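Local coordinates for pesticidal crystal protein Cry2Aa (Bacillus thuringiensis serovar kurstaki, PDB 1I5P), which lyses midgut epithelial cells of dipteran and lepidopteran larvae by a colloid-osmotic mechanism after binding to them, at residues V53-K64 against I73-I81; S348-L356 against N449-A460. All coordinates share one frame; numbering follows the deposited sequence.

Interaction 1: residues V53-K64 against I73-I81; sequences VVGTVSSFLLKK and ILSELWGII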
loop_
_atom_site.group_PDB
_atom_site.type_symbol
_atom_site.label_atom_id
_atom_site.label_comp_id
_atom_site.label_asym_id
_atom_site.label_seq_id
_atom_site.Cartn_x
_atom_site.Cartn_y
_atom_site.Cartn_z
ATOM N N VAL A 53 -10.320 -5.698 11.721
ATOM C CA VAL A 53 -11.442 -5.544 10.804
ATOM C C VAL A 53 -11.099 -4.638 9.613
ATOM O O VAL A 53 -11.641 -4.812 8.517
ATOM C CB VAL A 53 -12.684 -4.968 11.526
ATOM C CG1 VAL A 53 -12.431 -3.526 11.943
ATOM C CG2 VAL A 53 -13.898 -5.060 10.620
ATOM N N VAL A 54 -10.202 -3.676 9.814
ATOM C CA VAL A 54 -9.852 -2.772 8.718
ATOM C C VAL A 54 -9.236 -3.573 7.578
ATOM O O VAL A 54 -9.472 -3.284 6.402
ATOM C CB VAL A 54 -8.868 -1.649 9.172
ATOM C CG1 VAL A 54 -9.446 -0.909 10.374
ATOM C CG2 VAL A 54 -7.501 -2.232 9.501
ATOM N N GLY A 55 -8.467 -4.596 7.937
ATOM C CA GLY A 55 -7.840 -5.442 6.941
ATOM C C GLY A 55 -8.874 -6.272 6.205
ATOM O O GLY A 55 -8.788 -6.449 4.992
ATOM N N THR A 56 -9.858 -6.777 6.941
ATOM C CA THR A 56 -10.917 -7.573 6.338
ATOM C C THR A 56 -11.742 -6.720 5.378
ATOM O O THR A 56 -12.017 -7.131 4.247
ATOM C CB THR A 56 -11.867 -8.157 7.406
ATOM O OG1 THR A 56 -11.115 -8.930 8.349
ATOM C CG2 THR A 56 -12.908 -9.058 6.753
ATOM N N VAL A 57 -12.134 -5.533 5.827
ATOM C CA VAL A 57 -12.940 -4.645 4.996
ATOM C C VAL A 57 -12.220 -4.253 3.709
ATOM O O VAL A 57 -12.804 -4.305 2.627
ATOM C CB VAL A 57 -13.336 -3.358 5.755
ATOM C CG1 VAL A 57 -14.095 -2.416 4.825
ATOM C CG2 VAL A 57 -14.200 -3.709 6.958
ATOM N N SER A 58 -10.956 -3.866 3.822
ATOM C CA SER A 58 -10.210 -3.476 2.636
ATOM C C SER A 58 -10.091 -4.663 1.681
ATOM O O SER A 58 -10.283 -4.517 0.475
ATOM C CB SER A 58 -8.827 -2.940 3.027
ATOM O OG SER A 58 -8.137 -3.863 3.845
ATOM N N SER A 59 -9.789 -5.840 2.220
ATOM C CA SER A 59 -9.665 -7.040 1.400
ATOM C C SER A 59 -10.999 -7.293 0.697
ATOM O O SER A 59 -11.048 -7.627 -0.490
ATOM C CB SER A 59 -9.302 -8.239 2.275
ATOM O OG SER A 59 -8.036 -8.052 2.879
ATOM N N PHE A 60 -12.076 -7.113 1.455
ATOM C CA PHE A 60 -13.433 -7.286 0.954
ATOM C C PHE A 60 -13.724 -6.329 -0.207
ATOM O O PHE A 60 -14.234 -6.736 -1.254
ATOM C CB PHE A 60 -14.419 -7.041 2.101
ATOM C CG PHE A 60 -15.843 -6.840 1.658
ATOM C CD1 PHE A 60 -16.634 -7.926 1.291
ATOM C CD2 PHE A 60 -16.398 -5.562 1.632
ATOM C CE1 PHE A 60 -17.958 -7.748 0.909
ATOM C CE2 PHE A 60 -17.726 -5.370 1.249
ATOM C CZ PHE A 60 -18.510 -6.470 0.887
ATOM N N LEU A 61 -13.408 -5.051 -0.022
ATOM C CA LEU A 61 -13.658 -4.072 -1.076
ATOM C C LEU A 61 -12.820 -4.378 -2.315
ATOM O O LEU A 61 -13.310 -4.280 -3.443
ATOM C CB LEU A 61 -13.386 -2.654 -0.561
ATOM C CG LEU A 61 -14.337 -2.225 0.564
ATOM C CD1 LEU A 61 -14.002 -0.805 1.032
ATOM C CD2 LEU A 61 -15.781 -2.300 0.069
ATOM N N LEU A 62 -11.562 -4.757 -2.107
ATOM C CA LEU A 62 -10.680 -5.109 -3.216
ATOM C C LEU A 62 -11.313 -6.231 -4.046
ATOM O O LEU A 62 -11.295 -6.186 -5.273
ATOM C CB LEU A 62 -9.311 -5.562 -2.687
ATOM C CG LEU A 62 -8.325 -4.465 -2.244
ATOM C CD1 LEU A 62 -7.178 -5.071 -1.450
ATOM C CD2 LEU A 62 -7.804 -3.726 -3.474
ATOM N N LYS A 63 -11.890 -7.221 -3.371
ATOM C CA LYS A 63 -12.527 -8.345 -4.052
ATOM C C LYS A 63 -13.832 -7.981 -4.765
ATOM O O LYS A 63 -14.179 -8.590 -5.775
ATOM C CB LYS A 63 -12.776 -9.480 -3.060
ATOM C CG LYS A 63 -11.515 -10.233 -2.663
ATOM C CD LYS A 63 -11.817 -11.358 -1.693
ATOM C CE LYS A 63 -10.613 -12.264 -1.510
ATOM N NZ LYS A 63 -10.316 -13.095 -2.710
ATOM N N LYS A 64 -14.558 -7.000 -4.234
ATOM C CA LYS A 64 -15.803 -6.564 -4.859
ATOM C C LYS A 64 -15.493 -5.882 -6.185
ATOM O O LYS A 64 -16.147 -6.130 -7.201
ATOM C CB LYS A 64 -16.551 -5.586 -3.948
ATOM C CG LYS A 64 -17.364 -6.253 -2.851
ATOM C CD LYS A 64 -18.500 -7.086 -3.438
ATOM C CE LYS A 64 -19.384 -7.668 -2.343
ATOM N NZ LYS A 64 -20.455 -8.542 -2.889
ATOM N N ILE A 73 -22.444 -4.164 -2.638
ATOM C CA ILE A 73 -21.485 -4.134 -1.544
ATOM C C ILE A 73 -22.075 -3.901 -0.156
ATOM O O ILE A 73 -21.751 -4.619 0.788
ATOM C CB ILE A 73 -20.427 -3.021 -1.779
ATOM C CG1 ILE A 73 -19.624 -3.302 -3.048
ATOM C CG2 ILE A 73 -19.493 -2.928 -0.578
ATOM C CD1 ILE A 73 -18.703 -2.146 -3.456
ATOM N N LEU A 74 -22.933 -2.892 -0.042
ATOM C CA LEU A 74 -23.501 -2.497 1.247
ATOM C C LEU A 74 -24.020 -3.573 2.196
ATOM O O LEU A 74 -23.740 -3.520 3.392
ATOM C CB LEU A 74 -24.590 -1.439 1.047
ATOM C CG LEU A 74 -24.861 -0.612 2.315
ATOM C CD1 LEU A 74 -23.608 0.199 2.658
ATOM C CD2 LEU A 74 -26.057 0.307 2.116
ATOM N N SER A 75 -24.767 -4.546 1.689
ATOM C CA SER A 75 -25.301 -5.582 2.571
ATOM C C SER A 75 -24.218 -6.420 3.248
ATOM O O SER A 75 -24.256 -6.622 4.460
ATOM C CB SER A 75 -26.256 -6.501 1.812
ATOM O OG SER A 75 -26.833 -7.429 2.708
ATOM N N GLU A 76 -23.256 -6.909 2.476
ATOM C CA GLU A 76 -22.192 -7.712 3.057
ATOM C C GLU A 76 -21.240 -6.840 3.864
ATOM O O GLU A 76 -20.733 -7.264 4.898
ATOM C CB GLU A 76 -21.447 -8.476 1.958
ATOM C CG GLU A 76 -22.282 -9.604 1.359
ATOM C CD GLU A 76 -21.672 -10.213 0.109
ATOM O OE1 GLU A 76 -22.336 -11.064 -0.520
ATOM O OE2 GLU A 76 -20.537 -9.844 -0.246
ATOM N N LEU A 77 -21.008 -5.616 3.405
ATOM C CA LEU A 77 -20.125 -4.715 4.131
ATOM C C LEU A 77 -20.648 -4.520 5.549
ATOM O O LEU A 77 -19.897 -4.614 6.521
ATOM C CB LEU A 77 -20.039 -3.360 3.436
ATOM C CG LEU A 77 -19.311 -2.282 4.245
ATOM C CD1 LEU A 77 -17.886 -2.730 4.561
ATOM C CD2 LEU A 77 -19.309 -0.983 3.459
ATOM N N TRP A 78 -21.947 -4.245 5.650
ATOM C CA TRP A 78 -22.614 -4.035 6.933
ATOM C C TRP A 78 -22.372 -5.232 7.848
ATOM O O TRP A 78 -22.134 -5.074 9.049
ATOM C CB TRP A 78 -24.123 -3.859 6.714
ATOM C CG TRP A 78 -24.921 -3.641 7.968
ATOM C CD1 TRP A 78 -25.220 -2.443 8.553
ATOM C CD2 TRP A 78 -25.527 -4.648 8.789
ATOM N NE1 TRP A 78 -25.978 -2.640 9.681
ATOM C CE2 TRP A 78 -26.180 -3.984 9.850
ATOM C CE3 TRP A 78 -25.583 -6.048 8.730
ATOM C CZ2 TRP A 78 -26.883 -4.671 10.846
ATOM C CZ3 TRP A 78 -26.281 -6.731 9.720
ATOM C CH2 TRP A 78 -26.922 -6.040 10.765
ATOM N N GLY A 79 -22.424 -6.427 7.267
ATOM C CA GLY A 79 -22.227 -7.650 8.033
ATOM C C GLY A 79 -20.819 -7.846 8.563
ATOM O O GLY A 79 -20.602 -8.644 9.471
ATOM N N ILE A 80 -19.860 -7.127 7.993
ATOM C CA ILE A 80 -18.470 -7.227 8.423
ATOM C C ILE A 80 -18.123 -6.160 9.460
ATOM O O ILE A 80 -17.574 -6.464 10.528
ATOM C CB ILE A 80 -17.509 -7.054 7.228
ATOM C CG1 ILE A 80 -17.665 -8.230 6.257
ATOM C CG2 ILE A 80 -16.069 -6.937 7.729
ATOM C CD1 ILE A 80 -16.900 -8.055 4.952
ATOM N N ILE A 81 -18.446 -4.910 9.135
ATOM C CA ILE A 81 -18.142 -3.784 10.013
ATOM C C ILE A 81 -19.107 -3.666 11.200
ATOM O O ILE A 81 -18.769 -3.075 12.222
ATOM C CB ILE A 81 -18.109 -2.460 9.203
ATOM C CG1 ILE A 81 -17.409 -1.370 10.012
ATOM C CG2 ILE A 81 -19.522 -2.035 8.832
ATOM C CD1 ILE A 81 -15.991 -1.732 10.426
#
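Helices 53-64 and 74-81 run nearly antiparallel, their directions 166° apart and their axes 10.1 Å from each other at closest approach, which sets V53 beside I81 at one end and K64 beside I73 at the other. I80 is the knob of a knobs-into-holes fit, seated among V53, T56, V57 and F60, and its two branches divide the work. I80 CD1 lies over one face of the F60 ring, shifted toward the rim, in a CH-pi contact 4.0 Å from the ring centroid, while I80 CG2 meets V57 CG2 at 3.8 Å and also touches T56 CG2. K64 CG covers the opposite face of the ring, and E76 OE2 lies at its edge, in plane. The F60 ring reaches segment 73-81 because its CG stands anti to the backbone N (chi1 165°); F60 CE2 then packs on I73 CG2 at 3.5 Å. In addition, V57 CG1 meets L77 CD1 at 3.8 Å, and V53 CG2 meets I81 CD1 at 3.9 Å.

The exposed border is polar. K64 bends so that its CG rests 3.7 Å from I73 CG1, and its NZ forms a salt bridge of 2.9 Å with E76 OE2, approaching from 54° out of the carboxylate plane. R72 O is a second acceptor for that ammonium group. Helix 31-44 adds L31 against F60 and I80, and helix 238-259 adds Y255 against V57 and L61. The whole is an antiparallel helical hairpin, apolar inside and ion-paired at its margin, built into the N-terminal helical bundle characteristic of three-domain delta-endotoxins.

Interaction 2: residues S348-L356 against N449-A460; sequences SGLIGATNL and NIESPSGTPGGA
L350 and N449 lie side by side and point the same way, and the backbone N of L350 donates to N449 OD1 at 3.1 Å along a nearly straight path (167°). Next, L350 O accepts from I450 N at 3.3 Å, and I450 O receives a weak bond from G352 N, so the two backbones share a single parallel bridge at I351 and I450. I351 also bonds to A338, which ties this short strand to strand 329-342. After G352, whose carbonyl O packs on E451 CG, A353 sets its CB 3.3 Å from G459 O.

T354 then grips the E451 carboxylate twice from out of its plane, N to OE2 and OG1 to OE1, both at 3.1 Å. With chi1 at 58°, OG1 turns to the side of the backbone N and can join it at the carboxylate. N355 ND2 hydrogen-bonds to G458 O at 2.7 Å; the acceptor lies in the N355 amide plane, though the donor stands tilted from the carbonyl plane. L356 CD1 rests near G459 O. A loop without regular helix or strand is thus held largely by hydrogen bonds; two neutral donors on separate oxygens would be consistent with a negatively charged E451.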
loop_
_atom_site.group_PDB
_atom_site.type_symbol
_atom_site.label_atom_id
_atom_site.label_comp_id
_atom_site.label_asym_id
_atom_site.label_seq_id
_atom_site.Cartn_x
_atom_site.Cartn_y
_atom_site.Cartn_z
ATOM N N SER A 348 21.285 -2.300 -4.196
ATOM C CA SER A 348 20.924 -0.963 -3.754
ATOM C C SER A 348 22.239 -0.273 -3.429
ATOM O O SER A 348 23.316 -0.779 -3.746
ATOM C CB SER A 348 20.095 -1.032 -2.477
ATOM O OG SER A 348 20.900 -1.475 -1.395
ATOM N N GLY A 349 22.153 0.883 -2.788
ATOM C CA GLY A 349 23.363 1.572 -2.405
ATOM C C GLY A 349 23.782 0.962 -1.087
ATOM O O GLY A 349 23.026 0.203 -0.479
ATOM N N LEU A 350 24.991 1.264 -0.640
ATOM C CA LEU A 350 25.442 0.728 0.631
ATOM C C LEU A 350 24.754 1.480 1.754
ATOM O O LEU A 350 24.377 2.641 1.601
ATOM C CB LEU A 350 26.955 0.874 0.772
ATOM C CG LEU A 350 27.802 -0.196 0.084
ATOM C CD1 LEU A 350 29.206 0.343 -0.172
ATOM C CD2 LEU A 350 27.842 -1.442 0.953
ATOM N N ILE A 351 24.574 0.806 2.879
ATOM C CA ILE A 351 23.953 1.425 4.035
ATOM C C ILE A 351 24.958 1.274 5.160
ATOM O O ILE A 351 25.450 0.174 5.412
ATOM C CB ILE A 351 22.647 0.715 4.413
ATOM C CG1 ILE A 351 21.721 0.671 3.198
ATOM C CG2 ILE A 351 21.968 1.453 5.564
ATOM C CD1 ILE A 351 20.780 -0.507 3.189
ATOM N N GLY A 352 25.276 2.379 5.825
ATOM C CA GLY A 352 26.247 2.317 6.899
ATOM C C GLY A 352 27.645 2.547 6.360
ATOM O O GLY A 352 27.841 3.349 5.447
ATOM N N ALA A 353 28.618 1.840 6.924
ATOM C CA ALA A 353 30.006 1.981 6.505
ATOM C C ALA A 353 30.230 1.550 5.062
ATOM O O ALA A 353 29.689 0.534 4.609
ATOM C CB ALA A 353 30.911 1.176 7.429
ATOM N N THR A 354 31.034 2.331 4.348
ATOM C CA THR A 354 31.357 2.043 2.960
ATOM C C THR A 354 32.792 1.546 2.834
ATOM O O THR A 354 33.283 1.321 1.729
ATOM C CB THR A 354 31.205 3.287 2.073
ATOM O OG1 THR A 354 32.062 4.330 2.562
ATOM C CG2 THR A 354 29.763 3.770 2.071
ATOM N N ASN A 355 33.470 1.371 3.963
ATOM C CA ASN A 355 34.848 0.902 3.923
ATOM C C ASN A 355 35.026 -0.420 4.648
ATOM O O ASN A 355 36.099 -0.700 5.169
ATOM C CB ASN A 355 35.795 1.941 4.533
ATOM C CG ASN A 355 35.626 2.077 6.040
ATOM O OD1 ASN A 355 36.539 2.523 6.738
ATOM N ND2 ASN A 355 34.453 1.708 6.544
ATOM N N LEU A 356 33.980 -1.234 4.687
ATOM C CA LEU A 356 34.070 -2.523 5.361
ATOM C C LEU A 356 33.609 -3.656 4.460
ATOM O O LEU A 356 32.661 -3.498 3.694
ATOM C CB LEU A 356 33.204 -2.528 6.621
ATOM C CG LEU A 356 33.489 -1.560 7.771
ATOM C CD1 LEU A 356 32.349 -1.644 8.783
ATOM C CD2 LEU A 356 34.818 -1.907 8.426
ATOM N N ASN A 449 25.251 6.029 -1.860
ATOM C CA ASN A 449 25.629 5.477 -0.563
ATOM C C ASN A 449 25.191 6.409 0.563
ATOM O O ASN A 449 25.584 7.571 0.604
ATOM C CB ASN A 449 27.141 5.262 -0.496
ATOM C CG ASN A 449 27.636 4.270 -1.527
ATOM O OD1 ASN A 449 26.931 3.327 -1.891
ATOM N ND2 ASN A 449 28.867 4.467 -1.991
ATOM N N ILE A 450 24.365 5.890 1.466
ATOM C CA ILE A 450 23.874 6.679 2.592
ATOM C C ILE A 450 24.647 6.286 3.847
ATOM O O ILE A 450 24.324 5.297 4.507
ATOM C CB ILE A 450 22.363 6.442 2.821
ATOM C CG1 ILE A 450 21.601 6.645 1.508
ATOM C CG2 ILE A 450 21.838 7.396 3.883
ATOM C CD1 ILE A 450 21.828 8.004 0.859
ATOM N N GLU A 451 25.673 7.068 4.169
ATOM C CA GLU A 451 26.522 6.787 5.325
ATOM C C GLU A 451 26.482 7.916 6.355
ATOM O O GLU A 451 26.076 9.038 6.045
ATOM C CB GLU A 451 27.962 6.553 4.831
ATOM C CG GLU A 451 29.021 6.318 5.900
ATOM C CD GLU A 451 30.374 5.942 5.300
ATOM O OE1 GLU A 451 30.780 6.567 4.295
ATOM O OE2 GLU A 451 31.037 5.023 5.833
ATOM N N SER A 452 26.889 7.607 7.583
ATOM C CA SER A 452 26.918 8.598 8.655
ATOM C C SER A 452 27.943 9.677 8.342
ATOM O O SER A 452 28.949 9.412 7.678
ATOM C CB SER A 452 27.295 7.943 9.987
ATOM O OG SER A 452 26.182 7.318 10.604
ATOM N N PRO A 453 27.711 10.907 8.829
ATOM C CA PRO A 453 28.643 12.008 8.583
ATOM C C PRO A 453 29.994 11.621 9.145
ATOM O O PRO A 453 30.054 10.844 10.095
ATOM C CB PRO A 453 28.012 13.166 9.354
ATOM C CG PRO A 453 26.552 12.831 9.321
ATOM C CD PRO A 453 26.594 11.366 9.667
ATOM N N SER A 454 31.072 12.139 8.562
ATOM C CA SER A 454 32.410 11.825 9.062
ATOM C C SER A 454 32.514 12.194 10.534
ATOM O O SER A 454 31.960 13.204 10.971
ATOM C CB SER A 454 33.478 12.579 8.268
ATOM O OG SER A 454 33.960 11.793 7.189
ATOM N N GLY A 455 33.236 11.374 11.291
ATOM C CA GLY A 455 33.383 11.620 12.712
ATOM C C GLY A 455 32.361 10.780 13.451
ATOM O O GLY A 455 32.263 10.822 14.677
ATOM N N THR A 456 31.595 10.014 12.678
ATOM C CA THR A 456 30.557 9.134 13.202
ATOM C C THR A 456 30.595 7.748 12.536
ATOM O O THR A 456 30.114 6.769 13.109
ATOM C CB THR A 456 29.147 9.733 12.977
ATOM O OG1 THR A 456 29.121 11.092 13.428
ATOM C CG2 THR A 456 28.096 8.938 13.743
ATOM N N PRO A 457 31.167 7.644 11.318
ATOM C CA PRO A 457 31.211 6.338 10.658
ATOM C C PRO A 457 32.487 5.522 10.898
ATOM O O PRO A 457 32.931 5.374 12.040
ATOM C CB PRO A 457 31.009 6.689 9.182
ATOM C CG PRO A 457 31.455 8.157 9.061
ATOM C CD PRO A 457 31.762 8.671 10.451
ATOM N N GLY A 458 33.069 5.004 9.817
ATOM C CA GLY A 458 34.263 4.183 9.932
ATOM C C GLY A 458 33.778 2.750 10.029
ATOM O O GLY A 458 34.150 1.880 9.238
ATOM N N GLY A 459 32.930 2.519 11.023
ATOM C CA GLY A 459 32.330 1.217 11.232
ATOM C C GLY A 459 30.834 1.456 11.119
ATOM O O GLY A 459 30.097 0.652 10.553
ATOM N N ALA A 460 30.403 2.592 11.658
ATOM C CA ALA A 460 29.008 3.014 11.643
ATOM C C ALA A 460 27.997 1.904 11.921
ATOM O O ALA A 460 28.338 0.838 12.439
ATOM C CB ALA A 460 28.690 3.682 10.312
#

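In the fold
Interactions 1 and 2 illustrate two ways of joining chain segments in one toxin. They do not touch: their centres are 46 Å apart, their nearest atoms about 28 Å, and they lie on opposite sides of the chain's centre. Interaction 1, centred about 17 Å from that point, brings together segments with eight residues between them. Interaction 2, centred about 30 Å out, joins segments separated by more than ninety residues. The first is mostly buried and apolar, the second partly buried and mainly polar. Each belongs to its own domain, interaction 1 to the helical bundle and interaction 2 to the middle, beta-prism domain.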